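Local atomic coordinates of hexokinase (Schistosoma mansoni, PDB entry 1BDG), a protein that catalyses the transfer of a phosphoryl group from ATP to glucose and other hexoses, giving hexose 6-phosphates in the first step of glycolysis. Residues Lys107-Phe116 / Trp160-Val169; Val148-Thr156 / Val189-Asp197. All coordinates share one frame; numbering follows the deposited sequence.

In the fold
Both interactions lie largely in the predicted small subdomain of this ASKHA-type kinase, their centres about 18 Å apart, and each has one segment that reaches the bound glucose. Along the chain their segments alternate: 107-116, 148-156, 160-169, 189-197. Interaction 1 sets the loop after strand 154-157 against the start of helix 112-129; interaction 2 lays the hairpin of strands 147-150 and 154-157 on strand 189-195, at one edge of the five-stranded sheet. Helix 174-183 borders both, touching Phe-116 in the first and Val-194 in the second. Thr-161 and Lys-162 thus meet the sugar from one contact, Asn-196 and Asp-197 from the other.

Interaction 1: Lys107-Phe116 / Trp160-Val169; sequences KMSGSGTELF and WTKGFSADGV. With GLC (alpha-D-glucopyranose), chain B.
Met-108 lies over one face of the Phe-164 ring, its CG 3.8 Å from the ring centroid in a CH-pi contact. Bends at chi2 and chi3 (145° and 60°) keep the chain above that ring, with SD farther off in a Met-aromatic contact. Leu-115 CD2 comes to the edge of the same ring, reaches Trp-160 CH2 at 3.9 Å, and touches the methyl of Ala-166 more distantly. Met-108, Leu-115, Phe-164 and Ala-166 make up the close-packed part. At the start of helix 112-129, where Ser-111 is the N-cap, Gly-112 has no side chain, and CG2 of Val-169 lies against its CA; the other methyl, CG1, meets the edge of the Phe-116 ring.

The backbones meet through a nearly straight bond from Ser-165 N to Met-108 O (2.9 Å) and a more bent one from Asp-167 N to Gly-110 O (2.8 Å). Trp-160 NE1 donates to a lone pair of Ala-166 O, in the carbonyl plane.

The outer side is looser: Ser-109 and Asp-167 are exposed, and a water links Ser-109 O to Ser-165 OG.

Early in the loop, a type II' beta turn from Thr-161 to Phe-164 carries Lys-162 into the glucose pocket; Thr-161 OG1 donates to glucose O2 (2.7 Å), while Lys-162 NZ bonds both O5 and O6. Phe-145 meets the Trp-160 and Phe-164 rings edge-to-face, and helix 174-183 covers Phe-116.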
loop_
_atom_site.group_PDB
_atom_site.type_symbol
_atom_site.label_atom_id
_atom_site.label_comp_id
_atom_site.label_asym_id
_atom_site.label_seq_id
_atom_site.Cartn_x
_atom_site.Cartn_y
_atom_site.Cartn_z
ATOM N N LYS A 107 -12.800 1.316 -16.726
ATOM C CA LYS A 107 -13.519 1.699 -15.517
ATOM C C LYS A 107 -12.731 2.608 -14.555
ATOM O O LYS A 107 -13.297 3.541 -13.977
ATOM C CB LYS A 107 -13.958 0.432 -14.772
ATOM C CG LYS A 107 -15.459 0.173 -14.782
ATOM C CD LYS A 107 -16.062 0.426 -16.148
ATOM C CE LYS A 107 -17.583 0.305 -16.104
ATOM N NZ LYS A 107 -18.200 0.722 -17.399
ATOM N N MET A 108 -11.423 2.386 -14.445
ATOM C CA MET A 108 -10.569 3.137 -13.522
ATOM C C MET A 108 -10.054 4.482 -13.959
ATOM O O MET A 108 -9.389 5.170 -13.186
ATOM C CB MET A 108 -9.396 2.272 -13.099
ATOM C CG MET A 108 -9.791 1.144 -12.183
ATOM S SD MET A 108 -8.771 -0.236 -12.558
ATOM C CE MET A 108 -7.111 0.438 -12.230
ATOM N N SER A 109 -10.354 4.851 -15.197
ATOM C CA SER A 109 -9.935 6.129 -15.754
ATOM C C SER A 109 -11.080 6.907 -16.405
ATOM O O SER A 109 -10.904 8.058 -16.787
ATOM C CB SER A 109 -8.821 5.907 -16.761
ATOM O OG SER A 109 -8.583 4.517 -16.947
ATOM N N GLY A 110 -12.250 6.289 -16.532
ATOM C CA GLY A 110 -13.389 6.973 -17.126
ATOM C C GLY A 110 -14.103 7.854 -16.105
ATOM O O GLY A 110 -13.468 8.415 -15.208
ATOM N N SER A 111 -15.423 7.978 -16.212
ATOM C CA SER A 111 -16.160 8.806 -15.264
ATOM C C SER A 111 -16.329 8.110 -13.902
ATOM O O SER A 111 -16.251 6.882 -13.807
ATOM C CB SER A 111 -17.510 9.259 -15.845
ATOM O OG SER A 111 -18.417 8.175 -15.994
ATOM N N GLY A 112 -16.576 8.908 -12.864
ATOM C CA GLY A 112 -16.734 8.389 -11.523
ATOM C C GLY A 112 -17.977 7.563 -11.404
ATOM O O GLY A 112 -17.962 6.470 -10.817
ATOM N N THR A 113 -19.061 8.102 -11.953
ATOM C CA THR A 113 -20.376 7.447 -11.951
ATOM C C THR A 113 -20.260 6.068 -12.637
ATOM O O THR A 113 -20.864 5.087 -12.201
ATOM C CB THR A 113 -21.442 8.342 -12.674
ATOM O OG1 THR A 113 -21.057 8.568 -14.044
ATOM C CG2 THR A 113 -21.546 9.689 -11.974
ATOM N N GLU A 114 -19.437 6.001 -13.679
ATOM C CA GLU A 114 -19.218 4.759 -14.400
ATOM C C GLU A 114 -18.459 3.729 -13.526
ATOM O O GLU A 114 -18.754 2.518 -13.575
ATOM C CB GLU A 114 -18.474 5.039 -15.704
ATOM N N LEU A 115 -17.474 4.186 -12.751
ATOM C CA LEU A 115 -16.748 3.271 -11.873
ATOM C C LEU A 115 -17.699 2.891 -10.735
ATOM O O LEU A 115 -17.985 1.712 -10.513
ATOM C CB LEU A 115 -15.472 3.924 -11.326
ATOM C CG LEU A 115 -14.526 3.156 -10.383
ATOM C CD1 LEU A 115 -13.863 1.983 -11.115
ATOM C CD2 LEU A 115 -13.464 4.100 -9.858
ATOM N N PHE A 116 -18.258 3.893 -10.061
ATOM C CA PHE A 116 -19.184 3.624 -8.967
ATOM C C PHE A 116 -20.424 2.852 -9.376
ATOM O O PHE A 116 -21.083 2.207 -8.546
ATOM C CB PHE A 116 -19.522 4.900 -8.221
ATOM C CG PHE A 116 -18.512 5.243 -7.185
ATOM C CD1 PHE A 116 -18.569 4.657 -5.933
ATOM C CD2 PHE A 116 -17.444 6.077 -7.485
ATOM C CE1 PHE A 116 -17.587 4.883 -5.005
ATOM C CE2 PHE A 116 -16.454 6.302 -6.551
ATOM C CZ PHE A 116 -16.529 5.700 -5.311
ATOM N N TRP A 160 -6.429 10.835 -6.334
ATOM C CA TRP A 160 -6.311 9.453 -6.755
ATOM C C TRP A 160 -4.837 9.121 -6.736
ATOM O O TRP A 160 -4.012 9.906 -7.239
ATOM C CB TRP A 160 -6.805 9.251 -8.197
ATOM C CG TRP A 160 -8.293 9.061 -8.428
ATOM C CD1 TRP A 160 -9.072 9.817 -9.235
ATOM C CD2 TRP A 160 -9.137 8.000 -7.941
ATOM N NE1 TRP A 160 -10.337 9.300 -9.296
ATOM C CE2 TRP A 160 -10.406 8.182 -8.513
ATOM C CE3 TRP A 160 -8.937 6.913 -7.082
ATOM C CZ2 TRP A 160 -11.484 7.316 -8.260
ATOM C CZ3 TRP A 160 -10.014 6.046 -6.830
ATOM C CH2 TRP A 160 -11.264 6.256 -7.416
ATOM N N THR A 161 -4.500 7.979 -6.144
ATOM C CA THR A 161 -3.124 7.526 -6.120
ATOM C C THR A 161 -3.168 6.220 -6.893
ATOM O O THR A 161 -4.242 5.802 -7.339
ATOM C CB THR A 161 -2.634 7.278 -4.687
ATOM O OG1 THR A 161 -3.406 6.234 -4.084
ATOM C CG2 THR A 161 -2.759 8.541 -3.858
ATOM N N LYS A 162 -2.011 5.611 -7.116
ATOM C CA LYS A 162 -1.943 4.335 -7.813
ATOM C C LYS A 162 -2.327 4.364 -9.295
ATOM O O LYS A 162 -1.898 5.256 -10.031
ATOM C CB LYS A 162 -2.735 3.271 -7.033
ATOM C CG LYS A 162 -2.027 2.850 -5.758
ATOM C CD LYS A 162 -2.749 1.787 -5.002
ATOM C CE LYS A 162 -3.827 2.354 -4.148
ATOM N NZ LYS A 162 -4.183 1.398 -3.050
ATOM N N GLY A 163 -3.092 3.373 -9.748
ATOM C CA GLY A 163 -3.472 3.317 -11.148
ATOM C C GLY A 163 -4.832 3.904 -11.503
ATOM O O GLY A 163 -5.376 3.593 -12.572
ATOM N N PHE A 164 -5.391 4.732 -10.623
ATOM C CA PHE A 164 -6.696 5.330 -10.870
ATOM C C PHE A 164 -6.621 6.786 -11.337
ATOM O O PHE A 164 -5.704 7.531 -10.975
ATOM C CB PHE A 164 -7.558 5.259 -9.618
ATOM C CG PHE A 164 -8.079 3.890 -9.298
ATOM C CD1 PHE A 164 -7.209 2.826 -9.064
ATOM C CD2 PHE A 164 -9.445 3.679 -9.147
ATOM C CE1 PHE A 164 -7.697 1.566 -8.674
ATOM C CE2 PHE A 164 -9.936 2.438 -8.763
ATOM C CZ PHE A 164 -9.063 1.383 -8.525
ATOM N N SER A 165 -7.600 7.176 -12.153
ATOM C CA SER A 165 -7.724 8.539 -12.686
ATOM C C SER A 165 -9.121 8.751 -13.232
ATOM O O SER A 165 -9.279 9.301 -14.310
ATOM C CB SER A 165 -6.689 8.823 -13.788
ATOM O OG SER A 165 -6.770 7.881 -14.841
ATOM N N ALA A 166 -10.122 8.253 -12.515
ATOM C CA ALA A 166 -11.509 8.412 -12.931
ATOM C C ALA A 166 -11.888 9.866 -12.688
ATOM O O ALA A 166 -11.527 10.443 -11.661
ATOM C CB ALA A 166 -12.399 7.495 -12.128
ATOM N N ASP A 167 -12.558 10.490 -13.648
ATOM C CA ASP A 167 -12.946 11.874 -13.466
ATOM C C ASP A 167 -14.260 11.922 -12.700
ATOM O O ASP A 167 -14.991 10.943 -12.640
ATOM C CB ASP A 167 -13.066 12.587 -14.811
ATOM C CG ASP A 167 -14.337 12.240 -15.543
ATOM O OD1 ASP A 167 -14.501 11.053 -15.900
ATOM O OD2 ASP A 167 -15.180 13.150 -15.758
ATOM N N GLY A 168 -14.528 13.040 -12.046
ATOM C CA GLY A 168 -15.771 13.162 -11.314
ATOM C C GLY A 168 -15.761 12.523 -9.949
ATOM O O GLY A 168 -16.811 12.404 -9.314
ATOM N N VAL A 169 -14.582 12.175 -9.455
ATOM C CA VAL A 169 -14.491 11.560 -8.132
ATOM C C VAL A 169 -13.766 12.437 -7.112
ATOM O O VAL A 169 -14.255 12.626 -5.997
ATOM C CB VAL A 169 -13.786 10.187 -8.191
ATOM C CG1 VAL A 169 -13.896 9.489 -6.847
ATOM C CG2 VAL A 169 -14.404 9.336 -9.275
HETATM C C1 GLC B . -1.919 4.121 -1.665
HETATM C C2 GLC B . -3.145 4.905 -1.197
HETATM C C3 GLC B . -3.342 4.707 0.289
HETATM C C4 GLC B . -3.439 3.223 0.597
HETATM C C5 GLC B . -2.193 2.525 0.096
HETATM C C6 GLC B . -2.249 1.025 0.313
HETATM O O1 GLC B . -0.820 4.570 -0.946
HETATM O O2 GLC B . -2.980 6.297 -1.459
HETATM O O3 GLC B . -4.528 5.357 0.719
HETATM O O4 GLC B . -3.582 3.030 1.984
HETATM O O5 GLC B . -2.068 2.740 -1.311
HETATM O O6 GLC B . -2.927 0.376 -0.742
HETATM O O HOH W 1 -8.538 9.204 -17.023
#

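Interaction 2: Val148-Thr156 / Val189-Asp197; sequences VQKGLTHAT and VKCVAVVND. With GLC (alpha-D-glucopyranose), chain B.
The carbonyl oxygen of Leu-152, in the turn of a beta-hairpin, accepts the backbone N-H of Val-194 at 2.9 Å from N to O. The bond is almost straight (173°), although the donor lies well out of the carbonyl plane. Beside it, Thr-153 CA directs a CA-H...O contact at Val-192 O (3.4 Å), and Thr-153 CG2 lies 4.1 Å from Cys-191 SG.

Val-194 contributes the largest buried share of any residue here. Its side chain points into the hairpin, where the methyl of Ala-155 sits against CB and between the two gamma carbons. With CG1 anti to the backbone N (chi1 -172°), that branch lies beside Gln-149 OE1 while CG2 faces the backbone of Leu-152 and Thr-153. The Gln-149 side chain, bent at chi2, runs at a slant across the valine side chain, and its NE2 makes a weak bond to Gly-151 O within the hairpin. On the other side of the strand, Leu-152 CD2 approaches Val-195 CG2 more loosely, at 4.5 Å.

Where strand 189-195 ends, the chain enters the glucose site. Asn-196, at the N-cap of the next helix, donates from ND2 to sugar O3 over 3.3 Å, and Asp-197 holds the sugar at two points: OD1 accepts from O4 (2.7 Å) and OD2 from O6 (2.9 Å). Ser-144 OG also bonds OD2, helping to fix the carboxylate.

Strand 189-195 runs parallel to strand 137-143 at the sheet edge, Ala-175 of helix 174-183 touches Val-194, and Ile-443 of helix 435-444 packs on Leu-152 and Val-195.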
loop_
_atom_site.group_PDB
_atom_site.type_symbol
_atom_site.label_atom_id
_atom_site.label_comp_id
_atom_site.label_asym_id
_atom_site.label_seq_id
_atom_site.Cartn_x
_atom_site.Cartn_y
_atom_site.Cartn_z
ATOM N N VAL A 148 -10.614 12.995 3.360
ATOM C CA VAL A 148 -10.775 13.855 4.532
ATOM C C VAL A 148 -12.043 13.327 5.202
ATOM O O VAL A 148 -13.149 13.526 4.693
ATOM C CB VAL A 148 -11.024 15.308 4.115
ATOM C CG1 VAL A 148 -11.374 16.142 5.307
ATOM C CG2 VAL A 148 -9.835 15.857 3.385
ATOM N N GLN A 149 -11.882 12.605 6.300
ATOM C CA GLN A 149 -13.021 12.034 7.007
ATOM C C GLN A 149 -13.752 13.077 7.816
ATOM O O GLN A 149 -13.129 13.804 8.597
ATOM C CB GLN A 149 -12.562 10.931 7.967
ATOM C CG GLN A 149 -12.003 9.678 7.304
ATOM C CD GLN A 149 -13.052 8.886 6.540
ATOM O OE1 GLN A 149 -12.806 8.436 5.429
ATOM N NE2 GLN A 149 -14.230 8.728 7.129
ATOM N N LYS A 150 -15.061 13.177 7.602
ATOM C CA LYS A 150 -15.912 14.080 8.374
ATOM C C LYS A 150 -16.808 13.035 9.015
ATOM O O LYS A 150 -17.934 12.803 8.573
ATOM C CB LYS A 150 -16.743 14.986 7.462
ATOM C CG LYS A 150 -16.627 16.479 7.778
ATOM C CD LYS A 150 -17.992 17.150 7.890
ATOM C CE LYS A 150 -18.759 17.168 6.565
ATOM N NZ LYS A 150 -20.063 17.888 6.682
ATOM N N GLY A 151 -16.288 12.357 10.028
ATOM C CA GLY A 151 -17.042 11.294 10.648
ATOM C C GLY A 151 -16.807 10.110 9.733
ATOM O O GLY A 151 -16.243 10.281 8.644
ATOM N N LEU A 152 -17.213 8.916 10.161
ATOM C CA LEU A 152 -17.037 7.706 9.355
ATOM C C LEU A 152 -17.853 7.628 8.062
ATOM O O LEU A 152 -17.369 7.116 7.055
ATOM C CB LEU A 152 -17.313 6.460 10.198
ATOM C CG LEU A 152 -16.228 6.031 11.184
ATOM C CD1 LEU A 152 -16.707 4.790 11.891
ATOM C CD2 LEU A 152 -14.907 5.736 10.465
ATOM N N THR A 153 -19.068 8.152 8.070
ATOM C CA THR A 153 -19.906 8.077 6.883
ATOM C C THR A 153 -19.624 9.026 5.729
ATOM O O THR A 153 -19.902 8.698 4.585
ATOM C CB THR A 153 -21.392 8.213 7.233
ATOM O OG1 THR A 153 -21.686 9.579 7.574
ATOM C CG2 THR A 153 -21.732 7.299 8.405
ATOM N N HIS A 154 -19.109 10.207 6.023
ATOM C CA HIS A 154 -18.828 11.216 5.011
ATOM C C HIS A 154 -17.329 11.258 4.750
ATOM O O HIS A 154 -16.580 11.800 5.570
ATOM C CB HIS A 154 -19.299 12.585 5.531
ATOM C CG HIS A 154 -19.316 13.664 4.494
ATOM N ND1 HIS A 154 -18.194 14.048 3.792
ATOM C CD2 HIS A 154 -20.330 14.425 4.023
ATOM C CE1 HIS A 154 -18.514 14.995 2.929
ATOM N NE2 HIS A 154 -19.806 15.239 3.049
ATOM N N ALA A 155 -16.892 10.753 3.600
ATOM C CA ALA A 155 -15.471 10.749 3.264
ATOM C C ALA A 155 -15.271 11.454 1.939
ATOM O O ALA A 155 -16.024 11.209 0.998
ATOM C CB ALA A 155 -14.965 9.346 3.179
ATOM N N THR A 156 -14.274 12.333 1.862
ATOM C CA THR A 156 -14.008 13.071 0.632
ATOM C C THR A 156 -12.644 12.692 0.029
ATOM O O THR A 156 -11.631 12.690 0.722
ATOM C CB THR A 156 -14.111 14.616 0.871
ATOM O OG1 THR A 156 -15.435 14.948 1.330
ATOM C CG2 THR A 156 -13.855 15.392 -0.414
ATOM N N VAL A 189 -29.073 -0.703 0.766
ATOM C CA VAL A 189 -27.837 -0.512 1.540
ATOM C C VAL A 189 -27.946 0.714 2.428
ATOM O O VAL A 189 -27.626 1.839 2.004
ATOM C CB VAL A 189 -26.584 -0.395 0.633
ATOM C CG1 VAL A 189 -25.335 -0.043 1.496
ATOM C CG2 VAL A 189 -26.363 -1.732 -0.139
ATOM N N LYS A 190 -28.380 0.476 3.665
ATOM C CA LYS A 190 -28.612 1.513 4.671
ATOM C C LYS A 190 -27.502 2.526 4.961
ATOM O O LYS A 190 -27.712 3.726 4.862
ATOM C CB LYS A 190 -29.088 0.859 5.991
ATOM N N CYS A 191 -26.365 2.034 5.421
ATOM C CA CYS A 191 -25.238 2.889 5.781
ATOM C C CYS A 191 -24.000 2.519 4.970
ATOM O O CYS A 191 -24.000 1.548 4.194
ATOM C CB CYS A 191 -24.938 2.739 7.284
ATOM S SG CYS A 191 -23.485 3.654 7.993
ATOM N N VAL A 192 -22.971 3.342 5.093
ATOM C CA VAL A 192 -21.711 3.134 4.410
ATOM C C VAL A 192 -20.709 3.861 5.281
ATOM O O VAL A 192 -20.897 5.036 5.617
ATOM C CB VAL A 192 -21.698 3.739 2.989
ATOM C CG1 VAL A 192 -20.299 3.720 2.422
ATOM C CG2 VAL A 192 -22.607 2.944 2.072
ATOM N N ALA A 193 -19.747 3.107 5.787
ATOM C CA ALA A 193 -18.704 3.652 6.615
ATOM C C ALA A 193 -17.527 3.611 5.664
ATOM O O ALA A 193 -17.320 2.611 4.977
ATOM C CB ALA A 193 -18.453 2.740 7.806
ATOM N N VAL A 194 -16.829 4.728 5.534
ATOM C CA VAL A 194 -15.684 4.763 4.659
ATOM C C VAL A 194 -14.488 4.597 5.552
ATOM O O VAL A 194 -14.257 5.385 6.466
ATOM C CB VAL A 194 -15.565 6.073 3.876
ATOM C CG1 VAL A 194 -14.457 5.948 2.845
ATOM C CG2 VAL A 194 -16.879 6.374 3.200
ATOM N N VAL A 195 -13.736 3.547 5.277
ATOM C CA VAL A 195 -12.551 3.213 6.026
ATOM C C VAL A 195 -11.434 2.995 5.012
ATOM O O VAL A 195 -11.669 2.542 3.885
ATOM C CB VAL A 195 -12.807 1.920 6.834
ATOM C CG1 VAL A 195 -11.504 1.300 7.300
ATOM C CG2 VAL A 195 -13.706 2.220 8.014
ATOM N N ASN A 196 -10.235 3.416 5.376
ATOM C CA ASN A 196 -9.057 3.226 4.534
ATOM C C ASN A 196 -8.558 1.767 4.760
ATOM O O ASN A 196 -8.866 1.144 5.782
ATOM C CB ASN A 196 -8.005 4.256 4.947
ATOM C CG ASN A 196 -6.794 4.241 4.063
ATOM O OD1 ASN A 196 -5.759 3.663 4.409
ATOM N ND2 ASN A 196 -6.905 4.876 2.914
ATOM N N ASP A 197 -7.805 1.203 3.831
ATOM C CA ASP A 197 -7.344 -0.162 4.043
ATOM C C ASP A 197 -6.477 -0.324 5.287
ATOM O O ASP A 197 -6.670 -1.268 6.035
ATOM C CB ASP A 197 -6.673 -0.770 2.800
ATOM C CG ASP A 197 -5.546 0.084 2.235
ATOM O OD1 ASP A 197 -4.973 0.927 2.945
ATOM O OD2 ASP A 197 -5.206 -0.100 1.060
HETATM C C1 GLC B . -1.919 4.121 -1.665
HETATM C C2 GLC B . -3.145 4.905 -1.197
HETATM C C3 GLC B . -3.342 4.707 0.289
HETATM C C4 GLC B . -3.439 3.223 0.597
HETATM C C5 GLC B . -2.193 2.525 0.096
HETATM C C6 GLC B . -2.249 1.025 0.313
HETATM O O1 GLC B . -0.820 4.570 -0.946
HETATM O O2 GLC B . -2.980 6.297 -1.459
HETATM O O3 GLC B . -4.528 5.357 0.719
HETATM O O4 GLC B . -3.582 3.030 1.984
HETATM O O5 GLC B . -2.068 2.740 -1.311
HETATM O O6 GLC B . -2.927 0.376 -0.742
#